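Local coordinates for GphF Dehydratase 1 (Archangium violaceum, PDB 6MBF), which probably dehydrates polyketide intermediates as a dehydratase domain of the gephyronic acid polyketide synthase, where olefin rearrangement also occurs, at residues A[161-173]-A[180-192]. Numbering follows the deposited sequence.
Sequences YYGPRLRNIRHLE and IGHVCLQGEEAQE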
ATOM      1  N   TYR A 161      -6.929 -13.938  -5.786  1.00 19.67           N
ATOM      2  CA  TYR A 161      -6.899 -12.562  -5.314  1.00 19.51           C
ATOM      3  C   TYR A 161      -5.952 -11.665  -6.093  1.00 15.06           C
ATOM      4  O   TYR A 161      -6.138 -10.446  -6.071  1.00 16.07           O
ATOM      5  CB  TYR A 161      -6.475 -12.502  -3.841  1.00 15.70           C
ATOM      6  CG  TYR A 161      -7.284 -13.378  -2.926  1.00 16.52           C
ATOM      7  CD1 TYR A 161      -8.672 -13.363  -2.958  1.00 18.27           C
ATOM      8  CD2 TYR A 161      -6.651 -14.225  -2.018  1.00 20.67           C
ATOM      9  CE1 TYR A 161      -9.419 -14.175  -2.099  1.00 21.16           C
ATOM     10  CE2 TYR A 161      -7.387 -15.041  -1.169  1.00 19.11           C
ATOM     11  CZ  TYR A 161      -8.756 -15.010  -1.216  1.00 20.33           C
ATOM     12  OH  TYR A 161      -9.468 -15.815  -0.358  1.00 23.73           O
ATOM     13  N   TYR A 162      -4.947 -12.221  -6.757  1.00 15.30           N
ATOM     14  CA  TYR A 162      -3.863 -11.422  -7.311  1.00 14.65           C
ATOM     15  C   TYR A 162      -3.522 -11.896  -8.710  1.00 18.48           C
ATOM     16  O   TYR A 162      -3.381 -13.102  -8.936  1.00 17.41           O
ATOM     17  CB  TYR A 162      -2.615 -11.528  -6.441  1.00 12.66           C
ATOM     18  CG  TYR A 162      -2.584 -10.633  -5.226  1.00 13.61           C
ATOM     19  CD1 TYR A 162      -2.438  -9.250  -5.362  1.00 16.44           C
ATOM     20  CD2 TYR A 162      -2.621 -11.172  -3.943  1.00 17.27           C
ATOM     21  CE1 TYR A 162      -2.375  -8.421  -4.247  1.00 13.23           C
ATOM     22  CE2 TYR A 162      -2.556 -10.352  -2.819  1.00 18.40           C
ATOM     23  CZ  TYR A 162      -2.423  -8.979  -2.976  1.00 12.88           C
ATOM     24  OH  TYR A 162      -2.346  -8.171  -1.854  1.00 16.46           O
ATOM     25  N   GLY A 163      -3.355 -10.948  -9.627  1.00 16.49           N
ATOM     26  CA  GLY A 163      -2.922 -11.248 -10.970  1.00 16.80           C
ATOM     27  C   GLY A 163      -1.416 -11.178 -11.147  1.00 18.27           C
ATOM     28  O   GLY A 163      -0.656 -10.919 -10.201  1.00 18.94           O
ATOM     29  N   PRO A 164      -0.954 -11.397 -12.384  1.00 18.90           N
ATOM     30  CA  PRO A 164       0.489 -11.573 -12.621  1.00 17.45           C
ATOM     31  C   PRO A 164       1.333 -10.326 -12.431  1.00 17.42           C
ATOM     32  O   PRO A 164       2.562 -10.454 -12.360  1.00 21.65           O
ATOM     33  CB  PRO A 164       0.555 -12.051 -14.079  1.00 21.05           C
ATOM     34  CG  PRO A 164      -0.741 -11.622 -14.688  1.00 22.89           C
ATOM     35  CD  PRO A 164      -1.758 -11.655 -13.593  1.00 24.46           C
ATOM     36  N   ARG A 165       0.742  -9.133 -12.373  1.00 17.44           N
ATOM     37  CA  ARG A 165       1.529  -7.945 -12.066  1.00 16.91           C
ATOM     38  C   ARG A 165       1.865  -7.831 -10.588  1.00 16.37           C
ATOM     39  O   ARG A 165       2.701  -6.993 -10.225  1.00 15.94           O
ATOM     40  CB  ARG A 165       0.786  -6.680 -12.493  1.00 18.14           C
ATOM     41  CG  ARG A 165       0.429  -6.624 -13.971  1.00 18.45           C
ATOM     42  CD  ARG A 165      -0.419  -5.402 -14.244  1.00 27.25           C
ATOM     43  NE  ARG A 165      -0.778  -5.302 -15.652  1.00 24.23           N
ATOM     44  CZ  ARG A 165      -0.094  -4.598 -16.545  1.00 32.79           C
ATOM     45  NH1 ARG A 165       0.984  -3.924 -16.171  1.00 30.87           N
ATOM     46  NH2 ARG A 165      -0.495  -4.561 -17.810  1.00 31.99           N
ATOM     47  N   LEU A 166       1.238  -8.649  -9.743  1.00 16.18           N
ATOM     48  CA  LEU A 166       1.361  -8.524  -8.295  1.00 18.24           C
ATOM     49  C   LEU A 166       1.921  -9.805  -7.675  1.00 14.95           C
ATOM     50  O   LEU A 166       1.400 -10.311  -6.672  1.00 15.36           O
ATOM     51  CB  LEU A 166      -0.002  -8.154  -7.700  1.00 16.84           C
ATOM     52  CG  LEU A 166      -0.555  -6.825  -8.236  1.00 16.87           C
ATOM     53  CD1 LEU A 166      -1.987  -6.597  -7.804  1.00 18.31           C
ATOM     54  CD2 LEU A 166       0.338  -5.661  -7.787  1.00 16.83           C
ATOM     55  N   ARG A 167       2.991 -10.339  -8.279  1.00 15.15           N
ATOM     56  CA  ARG A 167       3.699 -11.514  -7.768  1.00 12.34           C
ATOM     57  C   ARG A 167       5.190 -11.188  -7.768  1.00 14.18           C
ATOM     58  O   ARG A 167       5.979 -11.795  -8.497  1.00 18.56           O
ATOM     59  CB  ARG A 167       3.380 -12.755  -8.615  1.00 15.56           C
ATOM     60  CG  ARG A 167       1.884 -13.082  -8.638  1.00 14.07           C
ATOM     61  CD  ARG A 167       1.550 -14.178  -9.637  1.00 15.08           C
ATOM     62  NE  ARG A 167       0.103 -14.332  -9.711  1.00 17.37           N
ATOM     63  CZ  ARG A 167      -0.570 -14.731 -10.788  1.00 21.24           C
ATOM     64  NH1 ARG A 167       0.074 -15.055 -11.908  1.00 16.16           N
ATOM     65  NH2 ARG A 167      -1.897 -14.808 -10.736  1.00 18.43           N
ATOM     66  N   ASN A 168       5.579 -10.224  -6.932  1.00 15.04           N
ATOM     67  CA  ASN A 168       6.885  -9.588  -7.040  1.00 18.54           C
ATOM     68  C   ASN A 168       7.859  -9.990  -5.939  1.00 15.31           C
ATOM     69  O   ASN A 168       8.952  -9.408  -5.856  1.00 16.23           O
ATOM     70  CB  ASN A 168       6.702  -8.073  -7.078  1.00 15.36           C
ATOM     71  CG  ASN A 168       5.906  -7.633  -8.299  1.00 18.68           C
ATOM     72  OD1 ASN A 168       6.368  -7.788  -9.429  1.00 19.84           O
ATOM     73  ND2 ASN A 168       4.702  -7.101  -8.080  1.00 16.05           N
ATOM     74  N   ILE A 169       7.508 -10.974  -5.118  1.00 16.40           N
ATOM     75  CA  ILE A 169       8.440 -11.542  -4.141  1.00 15.37           C
ATOM     76  C   ILE A 169       9.318 -12.556  -4.858  1.00 14.09           C
ATOM     77  O   ILE A 169       8.814 -13.516  -5.454  1.00 18.09           O
ATOM     78  CB  ILE A 169       7.703 -12.205  -2.966  1.00 15.09           C
ATOM     79  CG1 ILE A 169       6.572 -11.319  -2.442  1.00 17.40           C
ATOM     80  CG2 ILE A 169       8.691 -12.507  -1.803  1.00 13.63           C
ATOM     81  CD1 ILE A 169       5.685 -12.037  -1.437  1.00 20.26           C
ATOM     82  N   ARG A 170      10.631 -12.339  -4.817  0.52 12.44           N
ATOM     83  CA  ARG A 170      11.559 -13.275  -5.434  0.52 19.14           C
ATOM     84  C   ARG A 170      11.977 -14.376  -4.473  0.52 21.45           C
ATOM     85  O   ARG A 170      12.042 -15.549  -4.863  0.52 17.93           O
ATOM     86  CB  ARG A 170      12.794 -12.533  -5.952  0.52 20.84           C
ATOM     87  CG  ARG A 170      12.465 -11.448  -6.960  0.52 25.07           C
ATOM     88  CD  ARG A 170      11.433 -11.943  -7.962  0.52 27.52           C
ATOM     89  NE  ARG A 170      10.816 -10.850  -8.703  0.52 31.64           N
ATOM     90  CZ  ARG A 170       9.562 -10.869  -9.139  0.52 28.24           C
ATOM     91  NH1 ARG A 170       9.078  -9.835  -9.807  0.52 18.90           N
ATOM     92  NH2 ARG A 170       8.790 -11.920  -8.887  0.52 22.30           N
ATOM     93  N   HIS A 171      12.236 -14.017  -3.218  1.00 18.04           N
ATOM     94  CA  HIS A 171      12.700 -14.961  -2.211  1.00 18.25           C
ATOM     95  C   HIS A 171      12.111 -14.542  -0.874  1.00 17.96           C
ATOM     96  O   HIS A 171      11.902 -13.352  -0.625  1.00 17.54           O
ATOM     97  CB  HIS A 171      14.234 -14.996  -2.137  1.00 17.64           C
ATOM     98  CG  HIS A 171      14.772 -15.765  -0.968  1.00 30.14           C
ATOM     99  ND1 HIS A 171      14.892 -17.138  -0.969  1.00 37.14           N
ATOM    100  CD2 HIS A 171      15.224 -15.348   0.239  1.00 32.94           C
ATOM    101  CE1 HIS A 171      15.391 -17.536   0.188  1.00 26.54           C
ATOM    102  NE2 HIS A 171      15.603 -16.468   0.941  1.00 31.56           N
ATOM    103  N   LEU A 172      11.834 -15.524  -0.019  1.00 15.74           N
ATOM    104  CA  LEU A 172      11.284 -15.239   1.299  1.00 16.17           C
ATOM    105  C   LEU A 172      11.749 -16.338   2.239  1.00 18.72           C
ATOM    106  O   LEU A 172      11.631 -17.520   1.903  1.00 17.79           O
ATOM    107  CB  LEU A 172       9.748 -15.161   1.267  1.00 14.69           C
ATOM    108  CG  LEU A 172       9.046 -14.819   2.595  1.00 16.79           C
ATOM    109  CD1 LEU A 172       9.411 -13.406   3.096  1.00 17.19           C
ATOM    110  CD2 LEU A 172       7.539 -14.961   2.476  1.00 18.53           C
ATOM    111  N   GLU A 173      12.295 -15.955   3.389  1.00 17.08           N
ATOM    112  CA  GLU A 173      12.676 -16.927   4.403  1.00 21.11           C
ATOM    113  C   GLU A 173      12.148 -16.483   5.756  1.00 21.55           C
ATOM    114  O   GLU A 173      12.103 -15.287   6.056  1.00 18.10           O
ATOM    115  CB  GLU A 173      14.193 -17.122   4.466  1.00 25.25           C
ATOM    116  CG  GLU A 173      14.978 -15.904   4.906  1.00 23.57           C
ATOM    117  CD  GLU A 173      16.468 -16.157   4.871  1.00 36.61           C
ATOM    118  OE1 GLU A 173      16.998 -16.385   3.763  1.00 33.33           O
ATOM    119  OE2 GLU A 173      17.102 -16.149   5.946  1.00 35.04           O
ATOM    120  N   ILE A 180      12.544 -12.333   6.116  1.00 16.18           N
ATOM    121  CA  ILE A 180      13.202 -11.423   5.190  1.00 14.72           C
ATOM    122  C   ILE A 180      12.812 -11.833   3.781  1.00 20.07           C
ATOM    123  O   ILE A 180      12.903 -13.015   3.419  1.00 18.74           O
ATOM    124  CB  ILE A 180      14.728 -11.414   5.362  1.00 21.33           C
ATOM    125  CG1 ILE A 180      15.090 -10.775   6.698  1.00 21.25           C
ATOM    126  CG2 ILE A 180      15.383 -10.653   4.212  1.00 36.31           C
ATOM    127  CD1 ILE A 180      16.530 -10.889   6.995  1.00 37.22           C
ATOM    128  N   GLY A 181      12.334 -10.868   3.012  1.00 19.32           N
ATOM    129  CA  GLY A 181      11.925 -11.103   1.647  1.00 24.67           C
ATOM    130  C   GLY A 181      12.734 -10.220   0.722  1.00 21.65           C
ATOM    131  O   GLY A 181      13.213  -9.154   1.115  1.00 24.88           O
ATOM    132  N   HIS A 182      12.910 -10.691  -0.502  1.00 16.92           N
ATOM    133  CA  HIS A 182      13.516  -9.924  -1.579  1.00 15.19           C
ATOM    134  C   HIS A 182      12.419  -9.674  -2.607  1.00 15.98           C
ATOM    135  O   HIS A 182      11.849 -10.633  -3.141  1.00 16.93           O
ATOM    136  CB  HIS A 182      14.692 -10.695  -2.184  1.00 19.19           C
ATOM    137  CG  HIS A 182      15.280 -10.058  -3.403  1.00 19.04           C
ATOM    138  ND1 HIS A 182      15.903 -10.785  -4.395  1.00 28.55           N
ATOM    139  CD2 HIS A 182      15.340  -8.761  -3.793  1.00 20.42           C
ATOM    140  CE1 HIS A 182      16.327  -9.965  -5.340  1.00 31.12           C
ATOM    141  NE2 HIS A 182      16.003  -8.731  -4.995  1.00 19.40           N
ATOM    142  N   VAL A 183      12.085  -8.401  -2.840  1.00 14.31           N
ATOM    143  CA  VAL A 183      11.040  -8.030  -3.785  1.00 14.96           C
ATOM    144  C   VAL A 183      11.659  -7.169  -4.874  1.00 15.46           C
ATOM    145  O   VAL A 183      12.522  -6.322  -4.608  1.00 15.29           O
ATOM    146  CB  VAL A 183       9.829  -7.306  -3.137  1.00 19.91           C
ATOM    147  CG1 VAL A 183       9.391  -7.971  -1.857  1.00 15.66           C
ATOM    148  CG2 VAL A 183      10.065  -5.838  -2.949  1.00 45.46           C
ATOM    149  N   CYS A 184      11.219  -7.397  -6.105  1.00 18.77           N
ATOM    150  CA  CYS A 184      11.789  -6.711  -7.252  1.00 17.36           C
ATOM    151  C   CYS A 184      10.703  -6.502  -8.291  1.00 23.55           C
ATOM    152  O   CYS A 184       9.995  -7.447  -8.655  1.00 22.65           O
ATOM    153  CB  CYS A 184      12.950  -7.517  -7.834  1.00 24.15           C
ATOM    154  SG  CYS A 184      13.896  -6.639  -9.075  1.00 23.20           S
ATOM    155  N   LEU A 185      10.560  -5.263  -8.750  1.00 16.70           N
ATOM    156  CA  LEU A 185       9.610  -4.986  -9.814  1.00 17.79           C
ATOM    157  C   LEU A 185      10.144  -5.490 -11.143  1.00 19.68           C
ATOM    158  O   LEU A 185      11.354  -5.590 -11.356  1.00 20.70           O
ATOM    159  CB  LEU A 185       9.327  -3.494  -9.912  1.00 19.89           C
ATOM    160  CG  LEU A 185       8.701  -2.858  -8.671  1.00 21.20           C
ATOM    161  CD1 LEU A 185       8.571  -1.380  -8.879  1.00 22.91           C
ATOM    162  CD2 LEU A 185       7.352  -3.490  -8.337  1.00 21.18           C
ATOM    163  N   GLN A 186       9.228  -5.828 -12.043  0.53 21.06           N
ATOM    164  CA  GLN A 186       9.603  -6.218 -13.393  0.53 23.51           C
ATOM    165  C   GLN A 186       8.575  -5.652 -14.360  0.53 22.41           C
ATOM    166  O   GLN A 186       7.618  -4.972 -13.964  0.53 19.93           O
ATOM    167  CB  GLN A 186       9.720  -7.746 -13.539  0.53 24.63           C
ATOM    168  CG  GLN A 186      10.855  -8.402 -12.752  0.53 25.19           C
ATOM    169  CD  GLN A 186      12.237  -7.930 -13.188  0.53 22.47           C
ATOM    170  OE1 GLN A 186      12.434  -7.518 -14.331  0.53 38.40           O
ATOM    171  NE2 GLN A 186      13.200  -7.995 -12.276  0.53 21.95           N
ATOM    172  N   GLY A 187       8.781  -5.939 -15.641  1.00 27.44           N
ATOM    173  CA  GLY A 187       7.838  -5.531 -16.669  1.00 30.99           C
ATOM    174  C   GLY A 187       7.540  -4.048 -16.649  1.00 19.57           C
ATOM    175  O   GLY A 187       8.419  -3.213 -16.401  1.00 28.56           O
ATOM    176  N   GLU A 188       6.269  -3.717 -16.898  1.00 22.25           N
ATOM    177  CA  GLU A 188       5.848  -2.322 -16.943  1.00 29.66           C
ATOM    178  C   GLU A 188       6.026  -1.651 -15.591  1.00 24.34           C
ATOM    179  O   GLU A 188       6.345  -0.460 -15.516  1.00 26.84           O
ATOM    180  CB  GLU A 188       4.386  -2.221 -17.381  1.00 25.58           C
ATOM    181  CG  GLU A 188       4.063  -2.895 -18.709  1.00 47.59           C
ATOM    182  CD  GLU A 188       2.627  -2.648 -19.153  1.00 55.88           C
ATOM    183  OE1 GLU A 188       2.280  -3.043 -20.287  1.00 65.12           O
ATOM    184  OE2 GLU A 188       1.847  -2.056 -18.373  1.00 56.85           O
ATOM    185  N   GLU A 189       5.818  -2.400 -14.508  1.00 23.53           N
ATOM    186  CA  GLU A 189       5.866  -1.781 -13.188  1.00 22.34           C
ATOM    187  C   GLU A 189       7.279  -1.316 -12.850  1.00 25.56           C
ATOM    188  O   GLU A 189       7.459  -0.268 -12.217  1.00 23.09           O
ATOM    189  CB  GLU A 189       5.314  -2.753 -12.142  1.00 21.92           C
ATOM    190  CG  GLU A 189       3.772  -2.741 -12.033  1.00 24.11           C
ATOM    191  CD  GLU A 189       3.057  -3.394 -13.225  1.00 28.44           C
ATOM    192  OE1 GLU A 189       1.908  -3.004 -13.528  1.00 34.15           O
ATOM    193  OE2 GLU A 189       3.638  -4.303 -13.844  1.00 28.71           O
ATOM    194  N   ALA A 190       8.300  -2.059 -13.294  1.00 20.45           N
ATOM    195  CA  ALA A 190       9.673  -1.609 -13.103  1.00 24.92           C
ATOM    196  C   ALA A 190      10.008  -0.401 -13.966  1.00 22.76           C
ATOM    197  O   ALA A 190      10.962   0.316 -13.662  1.00 28.59           O
ATOM    198  CB  ALA A 190      10.658  -2.739 -13.404  1.00 24.71           C
ATOM    199  N   GLN A 191       9.249  -0.162 -15.034  1.00 20.18           N
ATOM    200  CA  GLN A 191       9.502   0.983 -15.899  1.00 22.91           C
ATOM    201  C   GLN A 191       8.895   2.274 -15.366  1.00 20.83           C
ATOM    202  O   GLN A 191       9.150   3.342 -15.935  1.00 32.74           O
ATOM    203  CB  GLN A 191       8.961   0.701 -17.304  1.00 24.35           C
ATOM    204  CG  GLN A 191       9.576  -0.521 -17.961  1.00 33.34           C
ATOM    205  CD  GLN A 191      11.083  -0.540 -17.821  1.00 53.07           C
ATOM    206  OE1 GLN A 191      11.654  -1.454 -17.222  1.00 54.90           O
ATOM    207  NE2 GLN A 191      11.739   0.478 -18.368  1.00 41.64           N
ATOM    208  N   GLU A 192       8.109   2.203 -14.293  1.00 24.46           N
ATOM    209  CA  GLU A 192       7.338   3.328 -13.785  1.00 33.57           C
ATOM    210  C   GLU A 192       7.925   3.919 -12.509  1.00 36.89           C
ATOM    211  O   GLU A 192       7.185   4.501 -11.709  1.00 31.46           O
ATOM    212  CB  GLU A 192       5.893   2.900 -13.540  1.00 32.39           C
ATOM    213  CG  GLU A 192       5.189   2.417 -14.778  1.00 29.96           C
ATOM    214  CD  GLU A 192       3.899   1.664 -14.477  1.00 35.29           C
ATOM    215  OE1 GLU A 192       3.694   1.217 -13.324  1.00 27.09           O
ATOM    216  OE2 GLU A 192       3.090   1.513 -15.410  1.00 32.97           O
TER
HETATM  217  O   HOH W   1       6.442  -5.751 -11.092  1.00 30.24           O
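Arg165 sets CG anti to its carbonyl carbon (chi1 -58°) and runs extended to NE, a reach that carries the guanidinium to Glu188 and Glu189; Glu189 bends at chi2 (72°) and crosses the arginine at about a right angle. A single nitrogen, Arg165 NH1, serves both acids at the guanidinium edge: it lies 2.9 Å from OE1 of Glu189, on the syn lone pair, and 3.0 Å from OE2 of Glu188, met from above the carboxylate plane. With an alanine in place of Arg165, the two neighbouring carboxylates would probably lose their shared counter-charge and repel each other. Closer to the strands, Asn168 turns its amide so that ND2 holds Arg165 O, while a water bound by Asn168 OD1 at 2.6 Å accepts the N-H of Gln186. Strands 169-175 and 178-184 then form an antiparallel beta hairpin in one half of the double hot-dog fold of polyketide synthase dehydratases, with Val183 and Gly181 bonding onward to strand 241-248. A classic beta bulge shifts the register by one residue, Arg170 and His171 both facing His182, whose carbonyl oxygen takes Arg170 N at 2.7 Å and, weakly, His171 N; His182 N in turn reaches His171 O at 2.8 Å. Past the bulge Leu172 pairs with Gly181, and Glu173 exchanges two backbone bonds with Ile180. In one of its two conformers Arg170 may reach Cys184 O weakly by NH1. Leu172 lays CD1 over Gly181 CA at 3.7 Å, where a side chain would be tight, and with Ile169 packs against helices 151-158 and 200-214. On the other face, His171 NE2 points in its ring plane to the anti lone pair of Glu173 OE1, 3.1 Å away, and Gly146 N binds OE2.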